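Local coordinates for nitrophorin Cim l NP (Cimex lectularius, PDB 2IMQ), which carries a heme b through which it delivers nitric oxide to the victim while the insect feeds, causing vasodilation, at residues I255-Y260 / A276-T281; V176-T181 / S236-W241; T142-K147 / Q207-G212; L29-G34 / S66-K71. All coordinates share one frame; numbering follows the deposited sequence. Where two conformers were deposited one is given.

Contact 1 of 4, residues I255-Y260 / A276-T281; sequences IQPLSY and AKFRVT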
# COMPACT_ATOMS: atom_id res chain seq x y z
N ILE A 255 13.92 -5.34 -8.78
CA ILE A 255 13.33 -4.53 -7.70
C ILE A 255 13.81 -5.18 -6.43
O ILE A 255 13.53 -6.34 -6.18
CB ILE A 255 11.77 -4.52 -7.76
CG1 ILE A 255 11.28 -3.91 -9.07
CG2 ILE A 255 11.19 -3.79 -6.55
CD1 ILE A 255 9.79 -4.11 -9.37
N GLN A 256 14.58 -4.43 -5.66
CA GLN A 256 15.17 -4.91 -4.45
C GLN A 256 14.56 -4.20 -3.24
O GLN A 256 14.79 -3.02 -3.01
CB GLN A 256 16.68 -4.64 -4.46
CG GLN A 256 17.33 -5.13 -3.19
CD GLN A 256 17.05 -6.60 -2.92
OE1 GLN A 256 16.51 -6.96 -1.86
NE2 GLN A 256 17.38 -7.45 -3.89
N PRO A 257 13.77 -4.93 -2.42
CA PRO A 257 13.37 -4.34 -1.17
C PRO A 257 14.58 -4.07 -0.27
O PRO A 257 15.46 -4.91 -0.12
CB PRO A 257 12.46 -5.40 -0.52
CG PRO A 257 12.27 -6.40 -1.53
CD PRO A 257 13.23 -6.28 -2.61
N LEU A 258 14.61 -2.90 0.32
CA LEU A 258 15.60 -2.51 1.31
C LEU A 258 15.15 -2.72 2.72
O LEU A 258 15.93 -3.13 3.58
CB LEU A 258 15.99 -1.03 1.10
CG LEU A 258 16.35 -0.67 -0.34
CD1 LEU A 258 16.55 0.80 -0.55
CD2 LEU A 258 17.57 -1.50 -0.81
N SER A 259 13.87 -2.44 2.96
CA SER A 259 13.28 -2.66 4.26
C SER A 259 11.77 -2.72 4.09
O SER A 259 11.21 -2.21 3.11
CB SER A 259 13.68 -1.60 5.24
OG SER A 259 13.16 -0.35 4.90
N TYR A 260 11.12 -3.31 5.07
CA TYR A 260 9.67 -3.54 5.11
C TYR A 260 9.32 -3.64 6.56
O TYR A 260 9.79 -4.54 7.23
CB TYR A 260 9.36 -4.82 4.35
CG TYR A 260 7.92 -5.16 4.12
CD1 TYR A 260 6.95 -4.18 3.79
CD2 TYR A 260 7.49 -6.48 4.15
CE1 TYR A 260 5.65 -4.52 3.50
CE2 TYR A 260 6.18 -6.82 3.83
CZ TYR A 260 5.26 -5.84 3.52
OH TYR A 260 3.97 -6.20 3.26
N ALA A 276 7.43 0.42 3.11
CA ALA A 276 8.38 -0.35 2.36
C ALA A 276 9.28 0.59 1.62
O ALA A 276 8.86 1.66 1.18
CB ALA A 276 7.71 -1.33 1.37
N LYS A 277 10.51 0.17 1.46
CA LYS A 277 11.54 0.93 0.77
C LYS A 277 12.17 -0.01 -0.21
O LYS A 277 12.54 -1.14 0.13
CB LYS A 277 12.61 1.51 1.73
CG LYS A 277 12.05 2.33 2.85
CD LYS A 277 13.16 2.86 3.78
CE LYS A 277 12.58 3.56 4.98
NZ LYS A 277 13.70 4.12 5.81
N PHE A 278 12.30 0.45 -1.46
CA PHE A 278 12.85 -0.36 -2.55
C PHE A 278 13.90 0.41 -3.30
O PHE A 278 13.81 1.63 -3.40
CB PHE A 278 11.75 -0.69 -3.56
CG PHE A 278 10.56 -1.37 -2.97
CD1 PHE A 278 9.49 -0.62 -2.52
CD2 PHE A 278 10.47 -2.74 -2.97
CE1 PHE A 278 8.36 -1.25 -2.00
CE2 PHE A 278 9.28 -3.36 -2.46
CZ PHE A 278 8.28 -2.59 -1.96
N ARG A 279 14.78 -0.35 -3.92
CA ARG A 279 15.69 0.19 -4.93
C ARG A 279 15.41 -0.55 -6.24
O ARG A 279 15.43 -1.77 -6.26
CB ARG A 279 17.10 -0.02 -4.50
CG ARG A 279 18.17 0.46 -5.45
CD ARG A 279 19.57 0.13 -4.90
NE ARG A 279 19.78 0.75 -3.60
CZ ARG A 279 20.41 0.20 -2.57
NH1 ARG A 279 20.91 -1.04 -2.65
NH2 ARG A 279 20.55 0.89 -1.44
N VAL A 280 15.07 0.20 -7.28
CA VAL A 280 14.83 -0.38 -8.60
C VAL A 280 15.98 -0.08 -9.54
O VAL A 280 16.58 0.99 -9.45
CB VAL A 280 13.47 0.07 -9.18
CG1 VAL A 280 12.35 -0.16 -8.17
CG2 VAL A 280 13.46 1.46 -9.64
N THR A 281 16.29 -1.04 -10.41
CA THR A 281 17.41 -0.90 -11.37
C THR A 281 16.81 -0.71 -12.74
O THR A 281 16.09 -1.56 -13.25
CB THR A 281 18.30 -2.15 -11.30
OG1 THR A 281 18.82 -2.26 -9.97
CG2 THR A 281 19.53 -2.03 -12.22
O HOH W 1 14.59 1.40 6.68
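A276 CB lies against the Y260 ring, 3.8 Å from CD1, in a non-hydrogen-bonded pair of an antiparallel beta hairpin. At K277 the register slips: L258 and S259 both face it, a classic beta bulge. The carbonyl K277 O accepts a short bond from L258 N (2.7 Å) and a second, weak one from S259 N, while K277 N returns a bond to S259 O at 3.0 Å. The extended K277 chain passes alongside the S259 hydroxyl, CD lying 3.4 Å from OG, and one water joins OG to NZ, whose salt bridge is with E35. F278 then turns to the other face, where its CD2 meets I255 CG2 at 3.8 Å and the P257 ring. R279 forms the regular two-bond pair with Q256, R279 N to Q256 O being 2.8 Å. Its chain runs straight to CG and CD, then bends at chi3 (-59°), which lays one guanidinium face against L258 CD2, centred 3.7 Å above the plane. V280 follows, CG1 resting on I255 CG1 at 4.0 Å, both side chains pointing the same way. Strand 255-262 is the outermost of its sheet within the chain, and strand 274-281 bonds onward to strand 6-17; the face bearing I255, A276, F278 and V280 packs across the beta-sandwich on strands 165-169 and 243-248.

Contact 2 of 4, residues V176-T181 / S236-W241; sequences VETNAT and SATPSW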
# COMPACT_ATOMS: atom_id res chain seq x y z
N VAL A 176 -4.90 -13.97 8.55
CA VAL A 176 -4.29 -15.17 9.05
C VAL A 176 -5.39 -16.14 9.41
O VAL A 176 -6.21 -15.85 10.30
CB VAL A 176 -3.40 -14.81 10.25
CG1 VAL A 176 -2.97 -16.03 11.05
CG2 VAL A 176 -2.14 -14.04 9.82
N GLU A 177 -5.40 -17.29 8.76
CA GLU A 177 -6.45 -18.26 8.90
C GLU A 177 -6.05 -19.32 9.95
O GLU A 177 -5.74 -20.45 9.63
CB GLU A 177 -6.72 -18.88 7.54
CG GLU A 177 -8.03 -19.65 7.50
CD GLU A 177 -8.47 -20.09 6.15
OE1 GLU A 177 -8.13 -19.43 5.15
OE2 GLU A 177 -9.22 -21.11 6.12
N THR A 178 -6.11 -18.93 11.20
CA THR A 178 -6.05 -19.82 12.34
C THR A 178 -6.76 -19.14 13.48
O THR A 178 -7.24 -18.01 13.38
CB THR A 178 -4.60 -20.17 12.69
OG1 THR A 178 -4.56 -21.23 13.65
CG2 THR A 178 -3.80 -19.02 13.25
N ASN A 179 -6.86 -19.83 14.61
CA ASN A 179 -7.53 -19.24 15.73
C ASN A 179 -6.63 -18.25 16.46
O ASN A 179 -5.41 -18.26 16.32
CB ASN A 179 -8.07 -20.33 16.67
CG ASN A 179 -6.94 -21.11 17.29
OD1 ASN A 179 -6.31 -20.62 18.22
ND2 ASN A 179 -6.71 -22.30 16.80
N ALA A 180 -7.26 -17.40 17.24
CA ALA A 180 -6.57 -16.32 17.92
C ALA A 180 -5.58 -16.83 18.94
O ALA A 180 -4.55 -16.22 19.19
CB ALA A 180 -7.50 -15.35 18.54
N THR A 181 -5.90 -17.91 19.62
CA THR A 181 -5.00 -18.42 20.68
C THR A 181 -3.68 -18.87 20.09
O THR A 181 -2.60 -18.47 20.56
CB THR A 181 -5.58 -19.66 21.36
OG1 THR A 181 -6.99 -19.50 21.53
CG2 THR A 181 -4.97 -19.82 22.76
N SER A 236 -10.37 -10.23 19.74
CA SER A 236 -11.61 -10.43 18.98
C SER A 236 -11.40 -10.77 17.50
O SER A 236 -12.26 -11.34 16.86
CB SER A 236 -12.53 -9.21 19.04
OG SER A 236 -11.99 -8.07 18.42
N ALA A 237 -10.22 -10.47 16.97
CA ALA A 237 -9.78 -10.94 15.66
C ALA A 237 -8.45 -11.65 15.80
O ALA A 237 -7.58 -11.29 16.58
CB ALA A 237 -9.63 -9.74 14.73
N THR A 238 -8.27 -12.65 14.97
CA THR A 238 -6.95 -13.28 14.86
C THR A 238 -5.96 -12.26 14.35
O THR A 238 -6.15 -11.65 13.30
CB THR A 238 -6.99 -14.48 13.91
OG1 THR A 238 -7.89 -15.44 14.49
CG2 THR A 238 -5.64 -15.12 13.75
N PRO A 239 -4.87 -12.03 15.06
CA PRO A 239 -3.83 -11.13 14.59
C PRO A 239 -3.43 -11.46 13.17
O PRO A 239 -3.16 -12.61 12.81
CB PRO A 239 -2.66 -11.40 15.58
CG PRO A 239 -3.34 -11.77 16.87
CD PRO A 239 -4.56 -12.58 16.40
N SER A 240 -3.35 -10.42 12.34
CA SER A 240 -3.11 -10.55 10.92
C SER A 240 -2.26 -9.42 10.38
O SER A 240 -2.19 -8.35 11.00
CB SER A 240 -4.45 -10.56 10.13
OG SER A 240 -5.22 -11.67 10.45
N TRP A 241 -1.71 -9.67 9.19
CA TRP A 241 -1.01 -8.67 8.41
C TRP A 241 -1.99 -8.09 7.41
O TRP A 241 -2.35 -8.74 6.42
CB TRP A 241 0.18 -9.29 7.74
CG TRP A 241 1.28 -9.60 8.73
CD1 TRP A 241 2.21 -8.76 9.22
CD2 TRP A 241 1.57 -10.89 9.30
NE1 TRP A 241 3.03 -9.43 10.09
CE2 TRP A 241 2.67 -10.74 10.14
CE3 TRP A 241 0.96 -12.14 9.22
CZ2 TRP A 241 3.21 -11.80 10.82
CZ3 TRP A 241 1.51 -13.20 9.91
CH2 TRP A 241 2.62 -13.00 10.72
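V176 and S240 are tied by one of the two hydrogen bonds that cross this pair of loops: V176 N donates to S240 OG at 3.0 Å, nearly straight at 165°. The same hydroxyl donates in turn to T238 O within its own loop, 3.0 Å from OG, approaching from above the carbonyl plane. With chi1 at -64°, OG lies beside its own backbone N, where it can serve both partners. The second crossing bond runs the other way, from T238 OG1 to T178 O at 2.9 Å, the donor tilted slightly from the carbonyl plane. The contact thereby joins the lead-in of helix 180-188, where N179 holds the N-cap position and bonds H182 N through OD1, to the loop running into strand 243-248, an edge strand of the five-stranded sheet in the DNase I-like sandwich.

The apolar contacts centre on V176. Its CG2 reaches the six-membered ring of W241 obliquely, 3.7 Å from CE3, and its CG1 meets T238 CG2 at 3.9 Å, the two side chains crossing at about a right angle. L195 of helix 192-196 packs against both V176 and W241, and the indole NE1 is spent on F220 O.

Carbon also meets oxygen. T238 CG2 lies against V176 O, and P239 O is buried with no polar partner in the model; V176 CB lies 3.4 Å from it.

Hydroxyls thus do the cross-linking here: S240 OG both accepts and donates, and T238 OG1 fastens the lead-in to the helix, with no charged group in either bond.

Contact 3 of 4, residues T142-K147 / Q207-G212; sequences TSTNTK and QKLFDG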
# COMPACT_ATOMS: atom_id res chain seq x y z
N THR A 142 -17.80 -10.95 -6.17
CA THR A 142 -16.63 -10.44 -6.79
C THR A 142 -16.32 -11.20 -8.10
O THR A 142 -16.72 -12.38 -8.24
CB THR A 142 -15.42 -10.59 -5.82
OG1 THR A 142 -15.26 -11.97 -5.36
CG2 THR A 142 -15.61 -9.88 -4.42
N SER A 143 -15.52 -10.64 -9.02
CA SER A 143 -15.06 -11.40 -10.18
C SER A 143 -14.21 -12.62 -9.86
O SER A 143 -14.14 -13.61 -10.62
CB SER A 143 -14.21 -10.53 -11.14
OG SER A 143 -12.96 -10.19 -10.55
N THR A 144 -13.63 -12.65 -8.67
CA THR A 144 -12.82 -13.78 -8.27
C THR A 144 -13.59 -14.83 -7.47
O THR A 144 -13.07 -15.90 -7.20
CB THR A 144 -11.62 -13.27 -7.43
OG1 THR A 144 -12.07 -12.76 -6.18
CG2 THR A 144 -10.86 -12.14 -8.14
N ASN A 145 -14.76 -14.48 -6.98
CA ASN A 145 -15.46 -15.28 -5.96
C ASN A 145 -14.62 -15.54 -4.72
O ASN A 145 -14.83 -16.54 -4.05
CB ASN A 145 -16.07 -16.57 -6.50
CG ASN A 145 -17.26 -17.06 -5.62
OD1 ASN A 145 -17.53 -18.29 -5.53
ND2 ASN A 145 -17.97 -16.15 -5.04
N THR A 146 -13.74 -14.62 -4.42
CA THR A 146 -13.02 -14.57 -3.16
C THR A 146 -13.21 -13.24 -2.50
O THR A 146 -13.70 -12.28 -3.08
CB THR A 146 -11.54 -14.78 -3.31
OG1 THR A 146 -10.89 -13.56 -3.76
CG2 THR A 146 -11.22 -15.93 -4.21
N LYS A 147 -12.75 -13.12 -1.26
CA LYS A 147 -12.82 -11.90 -0.52
C LYS A 147 -11.60 -11.02 -0.74
O LYS A 147 -11.52 -9.95 -0.16
CB LYS A 147 -12.94 -12.18 0.96
CG LYS A 147 -11.66 -12.70 1.61
CD LYS A 147 -11.79 -13.07 3.07
CE LYS A 147 -10.50 -13.69 3.55
NZ LYS A 147 -9.74 -12.72 4.28
N GLN A 207 -4.96 -19.60 -6.15
CA GLN A 207 -6.18 -19.29 -6.94
C GLN A 207 -5.90 -18.33 -8.07
O GLN A 207 -6.81 -17.81 -8.70
CB GLN A 207 -7.29 -18.68 -6.08
CG GLN A 207 -7.99 -19.64 -5.16
CD GLN A 207 -9.34 -19.15 -4.64
OE1 GLN A 207 -10.33 -18.96 -5.40
NE2 GLN A 207 -9.38 -18.94 -3.33
N LYS A 208 -4.63 -18.08 -8.37
CA LYS A 208 -4.22 -17.22 -9.47
C LYS A 208 -4.54 -15.73 -9.31
O LYS A 208 -4.67 -14.95 -10.26
CB LYS A 208 -4.68 -17.80 -10.85
CG LYS A 208 -4.28 -19.25 -11.05
CD LYS A 208 -2.80 -19.42 -10.84
CE LYS A 208 -2.25 -20.73 -11.30
NZ LYS A 208 -0.79 -20.79 -11.01
N LEU A 209 -4.56 -15.33 -8.06
CA LEU A 209 -4.65 -13.91 -7.74
C LEU A 209 -3.23 -13.50 -7.32
O LEU A 209 -2.43 -14.28 -6.79
CB LEU A 209 -5.70 -13.73 -6.65
CG LEU A 209 -7.09 -14.41 -6.84
CD1 LEU A 209 -8.02 -14.09 -5.68
CD2 LEU A 209 -7.78 -14.05 -8.12
N PHE A 210 -2.88 -12.27 -7.63
CA PHE A 210 -1.57 -11.74 -7.27
C PHE A 210 -0.47 -12.62 -7.87
O PHE A 210 0.62 -12.74 -7.26
CB PHE A 210 -1.41 -11.55 -5.75
CG PHE A 210 -2.43 -10.64 -5.13
CD1 PHE A 210 -3.44 -11.14 -4.31
CD2 PHE A 210 -2.38 -9.29 -5.35
CE1 PHE A 210 -4.36 -10.27 -3.78
CE2 PHE A 210 -3.30 -8.46 -4.79
CZ PHE A 210 -4.28 -8.94 -4.04
N ASP A 211 -0.75 -13.20 -9.07
CA ASP A 211 0.14 -14.11 -9.77
C ASP A 211 1.48 -13.45 -9.98
O ASP A 211 1.52 -12.44 -10.65
CB ASP A 211 -0.43 -14.54 -11.15
CG ASP A 211 0.24 -15.75 -11.70
OD1 ASP A 211 -0.40 -16.52 -12.42
OD2 ASP A 211 1.43 -16.04 -11.43
N GLY A 212 2.59 -14.00 -9.44
CA GLY A 212 3.91 -13.45 -9.74
C GLY A 212 4.33 -12.23 -8.96
O GLY A 212 5.41 -11.70 -9.21
O HOH W 2 -10.37 -17.04 -7.73
O HOH W 3 -13.32 -18.92 -4.62
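The amide of Q207 is the one flat group in this contact, and the methyl of T146 comes in obliquely over its OE1-NE2 side, centred over neither a face nor an edge: CG2 is 3.4 Å from Q207 OE1 and 3.6 Å from Q207 NE2. Q207 was modelled in two conformers, and everything said of its amide holds for one of them. In that conformer OE1 accepts from two waters, one that also donates to T144 O and one that also donates to N145 O.

The two loops have recognisable motifs. T142 to N145 form a type I beta turn, while a Schellman motif ends helix 201-206, with K208 as its C-prime residue at positive phi. Both belong to the connections between strands of the DNase I-like beta-sandwich.

Just past the helix end, L209 drives its two methyls between the threonines. CD2 packs on T144 CG2 at 3.6 Å, and CD1 meets T146 OG1 tip to tip at 3.5 Å. No direct hydrogen bond crosses the contact; the polar link is by water. L209 also touches Y150, and the next residue, F210, sets its ring edge-to-face with Y150 and W168.

Across the turn and the residue after it, T146 OG1 donates to T144 OG1, and T142 OG1 donates to T146 O at 2.8 Å, in the carbonyl plane and on a lone pair.

Contact 4 of 4, residues L29-G34 / S66-K71; sequences LGLNSG and SLLTSK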
# COMPACT_ATOMS: atom_id res chain seq x y z
N LEU A 29 6.61 8.44 6.07
CA LEU A 29 7.10 8.32 4.71
C LEU A 29 8.53 7.84 4.63
O LEU A 29 9.09 7.66 3.56
CB LEU A 29 6.97 9.65 3.97
CG LEU A 29 5.60 10.28 4.03
CD1 LEU A 29 5.67 11.64 3.38
CD2 LEU A 29 4.61 9.46 3.40
N GLY A 30 9.14 7.52 5.77
CA GLY A 30 10.47 6.98 5.79
C GLY A 30 11.55 8.03 5.54
O GLY A 30 12.58 7.67 5.02
N LEU A 31 11.30 9.28 5.94
CA LEU A 31 12.18 10.44 5.66
C LEU A 31 12.97 10.90 6.90
O LEU A 31 13.87 11.75 6.81
CB LEU A 31 11.35 11.60 5.11
CG LEU A 31 10.58 11.27 3.83
CD1 LEU A 31 9.73 12.48 3.34
CD2 LEU A 31 11.47 10.76 2.77
N ASN A 32 12.66 10.31 8.04
CA ASN A 32 13.18 10.77 9.32
C ASN A 32 14.62 10.39 9.61
O ASN A 32 15.13 10.76 10.69
CB ASN A 32 12.29 10.21 10.44
CG ASN A 32 12.33 8.65 10.51
OD1 ASN A 32 12.58 8.07 11.57
ND2 ASN A 32 12.07 7.97 9.38
N SER A 33 15.28 9.64 8.74
CA SER A 33 16.70 9.35 8.89
C SER A 33 17.49 9.97 7.76
O SER A 33 18.66 9.65 7.57
CB SER A 33 16.99 7.85 8.96
OG SER A 33 16.53 7.16 7.80
N GLY A 34 16.87 10.90 7.04
CA GLY A 34 17.55 11.69 6.04
C GLY A 34 17.56 11.13 4.62
O GLY A 34 18.18 11.71 3.74
N SER A 66 3.25 21.04 2.25
CA SER A 66 4.27 21.74 3.04
C SER A 66 5.57 20.95 3.20
O SER A 66 6.65 21.47 2.94
CB SER A 66 3.74 22.13 4.45
OG SER A 66 2.70 23.09 4.33
N LEU A 67 5.48 19.68 3.62
CA LEU A 67 6.68 18.89 3.85
C LEU A 67 7.38 18.52 2.55
O LEU A 67 8.61 18.61 2.43
CB LEU A 67 6.35 17.64 4.66
CG LEU A 67 7.47 16.60 4.65
CD1 LEU A 67 8.67 17.10 5.45
CD2 LEU A 67 6.97 15.24 5.17
N LEU A 68 6.60 18.12 1.56
CA LEU A 68 7.19 17.48 0.39
C LEU A 68 7.71 18.41 -0.69
O LEU A 68 8.73 18.12 -1.32
CB LEU A 68 6.24 16.42 -0.18
CG LEU A 68 6.02 15.22 0.77
CD1 LEU A 68 4.93 14.36 0.19
CD2 LEU A 68 7.32 14.46 1.06
N THR A 69 7.06 19.54 -0.86
CA THR A 69 7.52 20.54 -1.83
C THR A 69 8.90 21.07 -1.49
O THR A 69 9.75 21.13 -2.37
CB THR A 69 6.52 21.68 -1.93
OG1 THR A 69 5.32 21.18 -2.49
CG2 THR A 69 6.96 22.74 -2.93
N SER A 70 9.14 21.38 -0.23
CA SER A 70 10.47 21.79 0.25
C SER A 70 11.58 20.77 -0.04
O SER A 70 12.73 21.14 -0.23
CB SER A 70 10.45 22.13 1.76
OG SER A 70 10.20 21.02 2.60
N LYS A 71 11.22 19.49 -0.13
CA LYS A 71 12.18 18.44 -0.40
C LYS A 71 12.35 18.11 -1.88
O LYS A 71 13.11 17.23 -2.23
CB LYS A 71 11.80 17.17 0.39
CG LYS A 71 11.95 17.35 1.91
CD LYS A 71 11.15 16.37 2.73
CE LYS A 71 12.01 15.52 3.68
NZ LYS A 71 12.51 16.14 4.92
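L31 reaches toward helix 57-70 and meets it chiefly with one methyl. At the root of the side chain CB stands only loosely beside K71, 4.2 Å from its CE. From there chi1 of -58° places CG anti to the carbonyl carbon, where it stays a little farther from the same CE and makes no close contact, and chi2 of 179° extends the chain, carrying CD1 forward into the groove between L67, L68 and K71. CD1 does the touching: it lies 3.8 Å from K71 CE, 3.9 Å from L68 CD2 and 4.3 Å from L67 CD2. The L31 and L68 side chains cross at about a right angle. L31 also touches P37.

L29, two residues earlier, adds a second approach. It meets L68 tip to tip, CD1 to CD2 at 4.0 Å, so the one methyl of L68 receives both leucines. Between them G30, with positive phi, closes a Schellman motif at the end of helix 26-29, and a type I turn from L31 to G34 then leads toward strand 39-46. L29 rests on V42 of that strand and L68 on I40, which packs the helix end and the loop together against the sheet. Helix 57-70 also carries C60, the proximal ligand of the heme iron, and the side chain of L68 is about 10 Å from that of C60 and about 6 Å from the heme.

In the last residues of 66-71, S70 OG donates back to L67 O at 2.9 Å. A bend at chi3 brings K71 CE to L31, and another at chi4 turns NZ off to its salt bridge with E26.

In the fold
Contacts 1 and 4 are the neighbours here: their centres are 18 Å apart and they touch where K277 NZ packs 3.8 Å from G30 O. Contact 4 is the one beside the heme pocket; the other three lie away from it. Contacts 2 and 3 do not touch, their nearest atoms being about 6 Å apart, but they alternate along the chain, 142-147 and 176-181 being followed by 207-212 and 236-241. Contact 3 lies across the centre of the chain from contact 4, with centres 36 Å apart. Contact 1, near the C-terminus, comes after all the others in sequence.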